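Local structure of 2-nitropropane dioxygenase (Streptomyces ansochromogenes, 3BW2) at residues L40-K45 with D112-V117; G105-G110 with A293-H298. The protein is an FMN-dependent TIM-barrel nitroalkane oxidase that probably acts on alkyl nitronates with molecular oxygen and may detoxify propionate 3-nitronate. All blocks are in the same frame, centred on the assembly; numbering follows the deposited sequence.

Contact 1. Residues L40-K45 with D112-V117; sequences LAAGYK and DAKLAV
Lys114 reaches from helix 111-120 to the turn at Ala42-Lys45 and meets it mainly through two hydrogen bonds. Its NZ gives one to Ala42 O and one to Lys45 O, each 2.7 Å long. Neither acceptor is met in its own plane. NZ lies above the carbonyl plane of Ala42, 38° out of it, and is tilted 31° from that of Lys45. Ala42 O is shared. Lys45 N donates to it over 3.1 Å and closes a type II beta turn, while NZ of Lys114 comes from the opposite face. One ammonium thus ties together the first and last carbonyls of the turn. It also forms a salt bridge to Asp109, whose OD2 accepts from Tyr44 N within the same turn.

The nonpolar part is small. CB of Ala42 faces the helix and lies 4.2 Å from CD of Lys114. With CG anti to the carbonyl carbon (chi1 -70°) and an extended chain beyond it, the lysine spans the gap between helix and turn. Replacing Lys114 by alanine would remove the ammonium and would probably leave Ala42 O with the turn bond alone, Lys45 O without this donor, and Asp109 without this positive mate.

The turn follows barrel strand 38-41 and carries Tyr44, whose side chain lies about 6 Å from the bound FMN at the nearest atoms. The chemistry implies a buried ammonium whose charge is offset by Asp109 and which two carbonyls also grip. This is likely to favour the protonated form, and it joins both ends of the turn to helix 111-120.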
ATOM      1  N   LEU A  40      17.549  18.844   3.395  1.00 15.76           N
ATOM      2  CA  LEU A  40      18.833  18.600   2.754  1.00 16.71           C
ATOM      3  C   LEU A  40      19.123  17.128   3.024  1.00 17.33           C
ATOM      4  O   LEU A  40      18.710  16.586   4.054  1.00 17.31           O
ATOM      5  CB  LEU A  40      19.939  19.460   3.378  1.00 18.49           C
ATOM      6  CG  LEU A  40      19.955  20.957   3.074  1.00 19.14           C
ATOM      7  CD1 LEU A  40      21.099  21.616   3.845  1.00 20.12           C
ATOM      8  CD2 LEU A  40      20.126  21.177   1.575  1.00 18.66           C
ATOM      9  N   ALA A  41      19.821  16.481   2.101  1.00 17.86           N
ATOM     10  CA  ALA A  41      20.161  15.073   2.254  1.00 18.37           C
ATOM     11  C   ALA A  41      21.657  14.955   2.496  1.00 19.17           C
ATOM     12  O   ALA A  41      22.450  15.352   1.649  1.00 20.13           O
ATOM     13  CB  ALA A  41      19.774  14.302   0.995  1.00 15.70           C
ATOM     14  N   ALA A  42      22.044  14.414   3.648  1.00 20.01           N
ATOM     15  CA  ALA A  42      23.464  14.254   3.955  1.00 19.80           C
ATOM     16  C   ALA A  42      23.948  12.860   3.541  1.00 19.90           C
ATOM     17  O   ALA A  42      25.141  12.550   3.614  1.00 18.45           O
ATOM     18  CB  ALA A  42      23.707  14.488   5.450  1.00 18.98           C
ATOM     19  N   GLY A  43      23.009  12.022   3.104  1.00 20.54           N
ATOM     20  CA  GLY A  43      23.348  10.675   2.684  1.00 19.76           C
ATOM     21  C   GLY A  43      24.376  10.637   1.568  1.00 20.17           C
ATOM     22  O   GLY A  43      24.229  11.307   0.547  1.00 18.74           O
ATOM     23  N   TYR A  44      25.425   9.849   1.782  1.00 18.88           N
ATOM     24  CA  TYR A  44      26.518   9.677   0.829  1.00 20.66           C
ATOM     25  C   TYR A  44      27.468  10.870   0.698  1.00 20.38           C
ATOM     26  O   TYR A  44      28.426  10.807  -0.070  1.00 20.67           O
ATOM     27  CB  TYR A  44      25.968   9.286  -0.552  1.00 21.45           C
ATOM     28  CG  TYR A  44      25.058   8.073  -0.508  1.00 21.78           C
ATOM     29  CD1 TYR A  44      25.456   6.903   0.143  1.00 22.95           C
ATOM     30  CD2 TYR A  44      23.796   8.101  -1.094  1.00 22.87           C
ATOM     31  CE1 TYR A  44      24.619   5.796   0.213  1.00 23.02           C
ATOM     32  CE2 TYR A  44      22.942   6.991  -1.031  1.00 23.49           C
ATOM     33  CZ  TYR A  44      23.363   5.844  -0.375  1.00 24.54           C
ATOM     34  OH  TYR A  44      22.531   4.745  -0.298  1.00 26.08           O
ATOM     35  N   LYS A  45      27.212  11.954   1.427  1.00 19.70           N
ATOM     36  CA  LYS A  45      28.108  13.114   1.371  1.00 21.05           C
ATOM     37  C   LYS A  45      29.066  13.047   2.552  1.00 21.40           C
ATOM     38  O   LYS A  45      28.861  12.263   3.473  1.00 21.39           O
ATOM     39  CB  LYS A  45      27.333  14.433   1.466  1.00 23.78           C
ATOM     40  CG  LYS A  45      26.266  14.650   0.404  1.00 25.94           C
ATOM     41  CD  LYS A  45      25.981  16.137   0.234  1.00 28.19           C
ATOM     42  CE  LYS A  45      24.520  16.415  -0.097  1.00 31.86           C
ATOM     43  NZ  LYS A  45      23.971  15.594  -1.213  1.00 35.04           N
ATOM     44  N   ASP A 112      29.554  10.006  12.664  1.00 21.28           N
ATOM     45  CA  ASP A 112      30.167  10.719  13.785  1.00 24.19           C
ATOM     46  C   ASP A 112      30.531  12.160  13.458  1.00 22.43           C
ATOM     47  O   ASP A 112      30.251  13.066  14.241  1.00 23.17           O
ATOM     48  CB  ASP A 112      31.418   9.981  14.285  1.00 25.83           C
ATOM     49  CG  ASP A 112      31.093   8.631  14.904  1.00 28.60           C
ATOM     50  OD1 ASP A 112      29.921   8.409  15.264  1.00 30.70           O
ATOM     51  OD2 ASP A 112      32.010   7.796  15.044  1.00 33.57           O
ATOM     52  N   ALA A 113      31.156  12.371  12.306  1.00 22.38           N
ATOM     53  CA  ALA A 113      31.556  13.712  11.893  1.00 22.34           C
ATOM     54  C   ALA A 113      30.341  14.588  11.593  1.00 23.09           C
ATOM     55  O   ALA A 113      30.340  15.792  11.876  1.00 22.00           O
ATOM     56  CB  ALA A 113      32.460  13.631  10.670  1.00 21.67           C
ATOM     57  N   LYS A 114      29.302  13.988  11.021  1.00 22.38           N
ATOM     58  CA  LYS A 114      28.097  14.745  10.703  1.00 21.48           C
ATOM     59  C   LYS A 114      27.382  15.173  11.981  1.00 20.59           C
ATOM     60  O   LYS A 114      26.895  16.299  12.073  1.00 19.90           O
ATOM     61  CB  LYS A 114      27.179  13.915   9.799  1.00 22.15           C
ATOM     62  CG  LYS A 114      27.758  13.744   8.395  1.00 22.69           C
ATOM     63  CD  LYS A 114      26.946  12.794   7.522  1.00 22.98           C
ATOM     64  CE  LYS A 114      27.587  12.669   6.143  1.00 20.83           C
ATOM     65  NZ  LYS A 114      26.978  11.587   5.319  1.00 21.05           N
ATOM     66  N   LEU A 115      27.334  14.283  12.972  1.00 20.44           N
ATOM     67  CA  LEU A 115      26.694  14.608  14.245  1.00 21.46           C
ATOM     68  C   LEU A 115      27.446  15.745  14.929  1.00 21.16           C
ATOM     69  O   LEU A 115      26.843  16.609  15.567  1.00 21.47           O
ATOM     70  CB  LEU A 115      26.672  13.391  15.176  1.00 20.60           C
ATOM     71  CG  LEU A 115      25.636  12.299  14.898  1.00 22.81           C
ATOM     72  CD1 LEU A 115      25.739  11.216  15.962  1.00 20.83           C
ATOM     73  CD2 LEU A 115      24.235  12.902  14.901  1.00 23.82           C
ATOM     74  N   ALA A 116      28.767  15.736  14.795  1.00 23.04           N
ATOM     75  CA  ALA A 116      29.595  16.778  15.395  1.00 23.81           C
ATOM     76  C   ALA A 116      29.191  18.124  14.796  1.00 23.84           C
ATOM     77  O   ALA A 116      29.042  19.122  15.508  1.00 24.12           O
ATOM     78  CB  ALA A 116      31.071  16.494  15.123  1.00 23.17           C
ATOM     79  N   VAL A 117      29.002  18.143  13.482  1.00 23.40           N
ATOM     80  CA  VAL A 117      28.603  19.363  12.794  1.00 23.31           C
ATOM     81  C   VAL A 117      27.209  19.823  13.223  1.00 23.36           C
ATOM     82  O   VAL A 117      26.996  20.996  13.534  1.00 22.39           O
ATOM     83  CB  VAL A 117      28.613  19.160  11.261  1.00 24.15           C
ATOM     84  CG1 VAL A 117      27.930  20.333  10.570  1.00 24.40           C
ATOM     85  CG2 VAL A 117      30.047  19.026  10.766  1.00 23.93           C
TER

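Contact 2. Residues G105-G110 with A293-H298; sequences GGRDDG and AYPDVH
Arg107 and Pro295 bring the two backbones closest, with CA atoms 6.4 Å apart, where an irregular loop passes the first turn of helix 296-311. Pro295 follows a cis peptide bond and is the N-cap residue of that helix. Its ring points at the loop. CG of Pro295 touches Gly106 O at 3.3 Å, and CD of Pro295 lies 4.0 Å from CG of Arg107. The proline and the arginine chain cross at about a right angle. Within 293-298, CB of Pro295 sits over the centre of the Tyr294 ring, 3.6 Å above its plane.

The charged part is a salt bridge from Arg107 NH1 to Asp296 OD2, 2.8 Å long. Asp296 OD1 is 3.3 Å from the same NH1. The guanidinium and carboxylate planes are turned 60° apart, so the two groups do not form a flat, two-pronged pair. Arg107 NE is buried here and finds no partner. The chain is extended from CG to NE, which carries the guanidinium past the proline to the aspartate. Asp104 adds a long, weak ion pair to NH1.

Gly106 has backbone angles (105°, 128°) that by themselves call for glycine, and its carbonyl also accepts from His299. Further on, Asp108 OD1 accepts from Gly110 N at 2.7 Å. This is an Asx turn, and it ends at Gly110, the N-cap of helix 111-120. The whole is a loop packed on a helix N-terminus, with Pro295 set against Gly106 and the arginine chain and one salt bridge beside it. It joins the long connection between TIM-barrel strands 65-70 and 125-129 to helix 296-311.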
ATOM      1  N   GLY A 105      33.558   0.167   0.893  1.00 43.53           N
ATOM      2  CA  GLY A 105      33.934   1.569   0.892  1.00 43.24           C
ATOM      3  C   GLY A 105      33.197   2.460   1.879  1.00 43.43           C
ATOM      4  O   GLY A 105      32.773   3.561   1.521  1.00 44.17           O
ATOM      5  N   GLY A 106      33.043   1.996   3.118  1.00 42.40           N
ATOM      6  CA  GLY A 106      32.370   2.798   4.128  1.00 39.33           C
ATOM      7  C   GLY A 106      30.955   2.372   4.472  1.00 37.26           C
ATOM      8  O   GLY A 106      30.112   2.223   3.588  1.00 38.55           O
ATOM      9  N   ARG A 107      30.690   2.182   5.761  1.00 34.20           N
ATOM     10  CA  ARG A 107      29.365   1.778   6.217  1.00 31.86           C
ATOM     11  C   ARG A 107      28.758   2.776   7.202  1.00 28.84           C
ATOM     12  O   ARG A 107      27.565   2.716   7.501  1.00 27.13           O
ATOM     13  CB  ARG A 107      29.429   0.400   6.879  1.00 34.38           C
ATOM     14  CG  ARG A 107      29.778  -0.735   5.937  1.00 39.07           C
ATOM     15  CD  ARG A 107      29.504  -2.077   6.596  1.00 42.75           C
ATOM     16  NE  ARG A 107      29.644  -3.188   5.659  1.00 47.14           N
ATOM     17  CZ  ARG A 107      30.794  -3.557   5.105  1.00 49.02           C
ATOM     18  NH1 ARG A 107      30.827  -4.582   4.263  1.00 50.76           N
ATOM     19  NH2 ARG A 107      31.913  -2.906   5.397  1.00 49.63           N
ATOM     20  N   ASP A 108      29.587   3.688   7.701  1.00 25.26           N
ATOM     21  CA  ASP A 108      29.156   4.697   8.668  1.00 23.23           C
ATOM     22  C   ASP A 108      28.625   5.969   8.007  1.00 22.22           C
ATOM     23  O   ASP A 108      27.867   6.718   8.613  1.00 22.28           O
ATOM     24  CB  ASP A 108      30.328   5.051   9.577  0.40 22.20           C
ATOM     25  CG  ASP A 108      31.512   5.580   8.802  0.40 21.83           C
ATOM     26  OD1 ASP A 108      31.503   6.772   8.436  0.40 22.85           O
ATOM     27  OD2 ASP A 108      32.444   4.796   8.538  0.40 22.95           O
ATOM     28  N   ASP A 109      29.042   6.210   6.768  1.00 22.88           N
ATOM     29  CA  ASP A 109      28.621   7.384   6.007  1.00 23.48           C
ATOM     30  C   ASP A 109      28.892   8.702   6.743  1.00 23.54           C
ATOM     31  O   ASP A 109      28.087   9.636   6.685  1.00 22.34           O
ATOM     32  CB  ASP A 109      27.131   7.272   5.648  1.00 23.53           C
ATOM     33  CG  ASP A 109      26.723   8.231   4.538  1.00 24.76           C
ATOM     34  OD1 ASP A 109      27.458   8.318   3.535  1.00 27.16           O
ATOM     35  OD2 ASP A 109      25.667   8.892   4.655  1.00 24.57           O
ATOM     36  N   GLY A 110      30.026   8.765   7.437  1.00 22.84           N
ATOM     37  CA  GLY A 110      30.411   9.967   8.163  1.00 22.65           C
ATOM     38  C   GLY A 110      29.520  10.348   9.328  1.00 22.23           C
ATOM     39  O   GLY A 110      29.515  11.498   9.763  1.00 23.84           O
ATOM     40  N   ALA A 293      22.811  -6.742   0.761  1.00 24.98           N
ATOM     41  CA  ALA A 293      24.149  -6.328   1.171  1.00 24.68           C
ATOM     42  C   ALA A 293      24.337  -4.834   0.950  1.00 23.59           C
ATOM     43  O   ALA A 293      24.862  -4.413  -0.078  1.00 23.48           O
ATOM     44  CB  ALA A 293      25.201  -7.112   0.382  1.00 23.90           C
ATOM     45  N   TYR A 294      23.911  -4.043   1.929  1.00 23.78           N
ATOM     46  CA  TYR A 294      24.005  -2.589   1.868  1.00 23.46           C
ATOM     47  C   TYR A 294      25.022  -2.085   2.893  1.00 24.42           C
ATOM     48  O   TYR A 294      25.095  -2.605   4.002  1.00 27.20           O
ATOM     49  CB  TYR A 294      22.634  -1.976   2.167  1.00 20.90           C
ATOM     50  CG  TYR A 294      22.633  -0.470   2.180  1.00 18.71           C
ATOM     51  CD1 TYR A 294      22.454   0.255   1.006  1.00 19.76           C
ATOM     52  CD2 TYR A 294      22.842   0.234   3.365  1.00 19.58           C
ATOM     53  CE1 TYR A 294      22.485   1.647   1.008  1.00 19.08           C
ATOM     54  CE2 TYR A 294      22.874   1.627   3.380  1.00 18.92           C
ATOM     55  CZ  TYR A 294      22.694   2.325   2.199  1.00 18.44           C
ATOM     56  OH  TYR A 294      22.719   3.702   2.203  1.00 21.58           O
ATOM     57  N   PRO A 295      25.810  -1.055   2.544  1.00 24.36           N
ATOM     58  CA  PRO A 295      25.829  -0.330   1.273  1.00 23.53           C
ATOM     59  C   PRO A 295      26.794  -0.966   0.277  1.00 23.01           C
ATOM     60  O   PRO A 295      27.150  -0.354  -0.730  1.00 21.81           O
ATOM     61  CB  PRO A 295      26.279   1.060   1.692  1.00 23.83           C
ATOM     62  CG  PRO A 295      27.314   0.736   2.732  1.00 25.78           C
ATOM     63  CD  PRO A 295      26.653  -0.370   3.544  1.00 24.30           C
ATOM     64  N   ASP A 296      27.212  -2.194   0.566  1.00 23.01           N
ATOM     65  CA  ASP A 296      28.147  -2.918  -0.295  1.00 23.28           C
ATOM     66  C   ASP A 296      27.748  -2.852  -1.768  1.00 23.01           C
ATOM     67  O   ASP A 296      28.547  -2.459  -2.621  1.00 21.14           O
ATOM     68  CB  ASP A 296      28.233  -4.382   0.139  1.00 26.39           C
ATOM     69  CG  ASP A 296      28.723  -4.543   1.571  1.00 27.73           C
ATOM     70  OD1 ASP A 296      28.061  -4.021   2.493  1.00 30.72           O
ATOM     71  OD2 ASP A 296      29.770  -5.193   1.770  1.00 28.91           O
ATOM     72  N   VAL A 297      26.513  -3.248  -2.066  1.00 20.91           N
ATOM     73  CA  VAL A 297      26.030  -3.232  -3.442  1.00 20.00           C
ATOM     74  C   VAL A 297      25.985  -1.808  -3.985  1.00 19.31           C
ATOM     75  O   VAL A 297      26.311  -1.568  -5.149  1.00 19.24           O
ATOM     76  CB  VAL A 297      24.633  -3.889  -3.543  1.00 20.67           C
ATOM     77  CG1 VAL A 297      24.099  -3.773  -4.960  1.00 17.03           C
ATOM     78  CG2 VAL A 297      24.732  -5.358  -3.137  1.00 18.36           C
ATOM     79  N   HIS A 298      25.598  -0.862  -3.136  1.00 20.52           N
ATOM     80  CA  HIS A 298      25.547   0.535  -3.546  1.00 22.33           C
ATOM     81  C   HIS A 298      26.914   1.007  -4.045  1.00 22.47           C
ATOM     82  O   HIS A 298      27.008   1.670  -5.081  1.00 20.95           O
ATOM     83  CB  HIS A 298      25.088   1.421  -2.385  1.00 22.50           C
ATOM     84  CG  HIS A 298      25.264   2.883  -2.646  1.00 24.91           C
ATOM     85  ND1 HIS A 298      26.414   3.566  -2.311  1.00 26.71           N
ATOM     86  CD2 HIS A 298      24.458   3.783  -3.258  1.00 23.83           C
ATOM     87  CE1 HIS A 298      26.310   4.822  -2.706  1.00 25.47           C
ATOM     88  NE2 HIS A 298      25.132   4.979  -3.284  1.00 28.44           N
TER

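From the N terminus, the chain runs along barrel strand 38-41 into the turn at 42-45. It then passes helix 47-60, strand 65-70 and two further helices before reaching loop 105-110. Helix 111-120 follows directly, and there contact 1 closes its loop of 66 residues. Contact 2 opens just before that point and closes 182 residues later, at the start of helix 296-311. The two therefore cross rather than nest. They also touch: Tyr44 OH lies 2.7 Å from Tyr294 OH, and the Tyr44 ring stacks on His298. Together they join the C-terminal end of barrel strand 38-41, near the FMN, to helices 111-120 and 296-311.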